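Long-range contact in exosome complex exonuclease RRP46 homolog (Oryza sativa Japonica Group, PDB 3HKM), which binds double-stranded DNA and single-stranded RNA, shows hydrolytic DNase and phosphorolytic RNase activity in vitro, and is a probable component of the exosome: residues P11-R15 against V151-N156. Residues are numbered along the deposited sequence; the frame is centred on the assembly and turned at random.
Sequences PNQLR and VILDTN
Arg15 and Asp154 show how an RNase PH fold ties the loop leading into its first sheet to the end of an edge strand of its second. Followed outward, the arginine starts beside the carboxylate: CB, CG and CD pass Asp154 OD2 in turn, an oxygen whose modelled position is less certain because CD comes implausibly close. With bends at chi2 and chi3 the chain runs on past NE, and the guanidinium plane ends 81° from that of the carboxylate. NH1 reaches Asp154 OD1 at 3.5 Å in a long salt bridge whose hydrogen bond is weak (137°), while NH2 lies 3.5 Å from Asn156 CB; the firmer grip on this tip comes from the carbonyls of Gly113 and Asp112. The aspartate, its CG anti to the backbone N (chi1 -160°), offers OD2 to the backbone N of Arg15 at 3.1 Å, a length only as sure as the placing of OD2, and to a water shared with the Arg15 carbonyl. At the strand end, Leu153 N donates to Pro11 O at 2.7 Å. Apolar contacts accompany it: Pro11 CB meets Ile152 CD1 at 3.5 Å, and Leu14 CD2 lies 4.2 Å from Leu153 CB. As modelled, one buried carboxylate thus serves backbone, water and guanidinium together, though the salt bridge itself adds only a weak bond and the arginine tip is held mainly by the two carbonyls.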
ATOM      1  N   PRO A  11       6.426  18.151  -8.831  1.00 29.52           N
ATOM      2  CA  PRO A  11       5.814  16.947  -9.400  1.00 27.07           C
ATOM      3  C   PRO A  11       6.347  15.601  -8.894  1.00 25.84           C
ATOM      4  O   PRO A  11       5.537  14.727  -8.603  1.00 24.28           O
ATOM      5  CB  PRO A  11       6.069  17.123 -10.892  1.00 24.86           C
ATOM      6  CG  PRO A  11       5.936  18.585 -11.080  1.00 26.06           C
ATOM      7  CD  PRO A  11       6.546  19.215  -9.847  1.00 28.15           C
ATOM      8  N   ASN A  12       7.658  15.419  -8.789  1.00 26.04           N
ATOM      9  CA  ASN A  12       8.177  14.109  -8.390  1.00 26.75           C
ATOM     10  C   ASN A  12       8.401  13.965  -6.891  1.00 26.68           C
ATOM     11  O   ASN A  12       9.006  12.989  -6.443  1.00 22.76           O
ATOM     12  CB  ASN A  12       9.452  13.734  -9.167  1.00 28.73           C
ATOM     13  CG  ASN A  12      10.656  14.559  -8.761  1.00 30.02           C
ATOM     14  OD1 ASN A  12      11.008  14.630  -7.582  1.00 31.88           O
ATOM     15  ND2 ASN A  12      11.310  15.176  -9.743  1.00 34.14           N
ATOM     16  N   GLN A  13       7.894  14.931  -6.124  1.00 25.59           N
ATOM     17  CA  GLN A  13       8.136  14.959  -4.688  1.00 25.46           C
ATOM     18  C   GLN A  13       7.112  14.148  -3.894  1.00 24.92           C
ATOM     19  O   GLN A  13       5.903  14.373  -4.003  1.00 24.03           O
ATOM     20  CB  GLN A  13       8.179  16.399  -4.179  1.00 24.98           C
ATOM     21  CG  GLN A  13       8.847  16.563  -2.820  1.00 26.55           C
ATOM     22  CD  GLN A  13       9.262  18.007  -2.556  1.00 30.87           C
ATOM     23  OE1 GLN A  13       9.169  18.865  -3.444  1.00 27.79           O
ATOM     24  NE2 GLN A  13       9.727  18.280  -1.337  1.00 31.64           N
ATOM     25  N   LEU A  14       7.614  13.206  -3.097  1.00 23.21           N
ATOM     26  CA  LEU A  14       6.802  12.453  -2.155  1.00 21.29           C
ATOM     27  C   LEU A  14       6.593  13.267  -0.875  1.00 22.54           C
ATOM     28  O   LEU A  14       7.512  13.928  -0.392  1.00 20.93           O
ATOM     29  CB  LEU A  14       7.479  11.118  -1.826  1.00 20.65           C
ATOM     30  CG  LEU A  14       7.825  10.218  -3.014  1.00 20.82           C
ATOM     31  CD1 LEU A  14       8.607   8.985  -2.569  1.00 19.67           C
ATOM     32  CD2 LEU A  14       6.550   9.819  -3.744  1.00 21.50           C
ATOM     33  N   ARG A  15       5.385  13.236  -0.330  1.00 20.99           N
ATOM     34  CA  ARG A  15       5.149  13.945   0.918  1.00 22.23           C
ATOM     35  C   ARG A  15       5.945  13.230   2.010  1.00 22.26           C
ATOM     36  O   ARG A  15       6.308  12.062   1.848  1.00 20.61           O
ATOM     37  CB  ARG A  15       3.654  14.028   1.230  1.00 21.95           C
ATOM     38  CG  ARG A  15       3.057  12.780   1.823  1.00 22.15           C
ATOM     39  CD  ARG A  15       1.835  12.322   1.024  1.00 21.39           C
ATOM     40  NE  ARG A  15       0.649  13.143   1.186  1.00 20.88           N
ATOM     41  CZ  ARG A  15      -0.583  12.699   0.955  1.00 19.68           C
ATOM     42  NH1 ARG A  15      -0.778  11.450   0.546  1.00 17.28           N
ATOM     43  NH2 ARG A  15      -1.617  13.498   1.134  1.00 20.85           N
ATOM     44  N   VAL A 151       3.164  14.557 -14.898  1.00 31.04           N
ATOM     45  CA  VAL A 151       2.915  13.559 -13.868  1.00 27.63           C
ATOM     46  C   VAL A 151       3.242  14.079 -12.479  1.00 27.57           C
ATOM     47  O   VAL A 151       4.279  14.694 -12.256  1.00 27.64           O
ATOM     48  CB  VAL A 151       3.679  12.253 -14.119  1.00 26.21           C
ATOM     49  CG1 VAL A 151       3.962  11.540 -12.802  1.00 26.48           C
ATOM     50  CG2 VAL A 151       2.878  11.359 -15.048  1.00 27.61           C
ATOM     51  N   ILE A 152       2.332  13.812 -11.555  1.00 27.61           N
ATOM     52  CA  ILE A 152       2.446  14.235 -10.171  1.00 26.29           C
ATOM     53  C   ILE A 152       2.523  12.987  -9.281  1.00 23.98           C
ATOM     54  O   ILE A 152       1.780  12.033  -9.487  1.00 24.60           O
ATOM     55  CB  ILE A 152       1.245  15.144  -9.811  1.00 24.32           C
ATOM     56  CG1 ILE A 152       1.680  16.609  -9.788  1.00 26.54           C
ATOM     57  CG2 ILE A 152       0.647  14.777  -8.482  1.00 27.91           C
ATOM     58  CD1 ILE A 152       2.570  16.996 -10.929  1.00 26.48           C
ATOM     59  N   LEU A 153       3.445  12.976  -8.318  1.00 23.19           N
ATOM     60  CA  LEU A 153       3.619  11.816  -7.439  1.00 22.83           C
ATOM     61  C   LEU A 153       3.020  12.040  -6.051  1.00 22.30           C
ATOM     62  O   LEU A 153       3.180  13.111  -5.458  1.00 23.04           O
ATOM     63  CB  LEU A 153       5.101  11.432  -7.321  1.00 23.18           C
ATOM     64  CG  LEU A 153       5.789  11.040  -8.632  1.00 23.19           C
ATOM     65  CD1 LEU A 153       7.226  10.615  -8.393  1.00 22.48           C
ATOM     66  CD2 LEU A 153       5.007   9.939  -9.338  1.00 23.74           C
ATOM     67  N   ASP A 154       2.325  11.023  -5.544  1.00 21.60           N
ATOM     68  CA  ASP A 154       1.736  11.066  -4.210  1.00 20.44           C
ATOM     69  C   ASP A 154       0.741  12.217  -4.072  1.00 21.18           C
ATOM     70  O   ASP A 154       0.961  13.167  -3.327  1.00 18.92           O
ATOM     71  CB  ASP A 154       2.837  11.194  -3.161  1.00 21.94           C
ATOM     72  CG  ASP A 154       2.385  10.761  -1.771  1.00 21.10           C
ATOM     73  OD1 ASP A 154       1.435   9.954  -1.654  1.00 19.03           O
ATOM     74  OD2 ASP A 154       3.014  11.220  -0.793  1.00 20.55           O
ATOM     75  N   THR A 155      -0.358  12.119  -4.804  1.00 22.75           N
ATOM     76  CA  THR A 155      -1.390  13.141  -4.782  1.00 23.11           C
ATOM     77  C   THR A 155      -2.112  13.166  -3.447  1.00 22.50           C
ATOM     78  O   THR A 155      -2.241  12.145  -2.777  1.00 20.89           O
ATOM     79  CB  THR A 155      -2.447  12.871  -5.860  1.00 22.11           C
ATOM     80  OG1 THR A 155      -2.882  11.515  -5.746  1.00 19.21           O
ATOM     81  CG2 THR A 155      -1.873  13.101  -7.238  1.00 21.89           C
ATOM     82  N   ASN A 156      -2.602  14.345  -3.079  1.00 24.28           N
ATOM     83  CA  ASN A 156      -3.434  14.492  -1.897  1.00 22.48           C
ATOM     84  C   ASN A 156      -4.925  14.477  -2.246  1.00 24.00           C
ATOM     85  O   ASN A 156      -5.302  14.127  -3.363  1.00 25.02           O
ATOM     86  CB  ASN A 156      -3.050  15.756  -1.119  1.00 24.47           C
ATOM     87  CG  ASN A 156      -3.070  17.005  -1.979  1.00 25.88           C
ATOM     88  OD1 ASN A 156      -3.557  16.992  -3.107  1.00 25.35           O
ATOM     89  ND2 ASN A 156      -2.536  18.097  -1.443  1.00 26.00           N
TER
HETATM   90  O   HOH W   1       4.757  10.108   0.989  1.00 17.48           O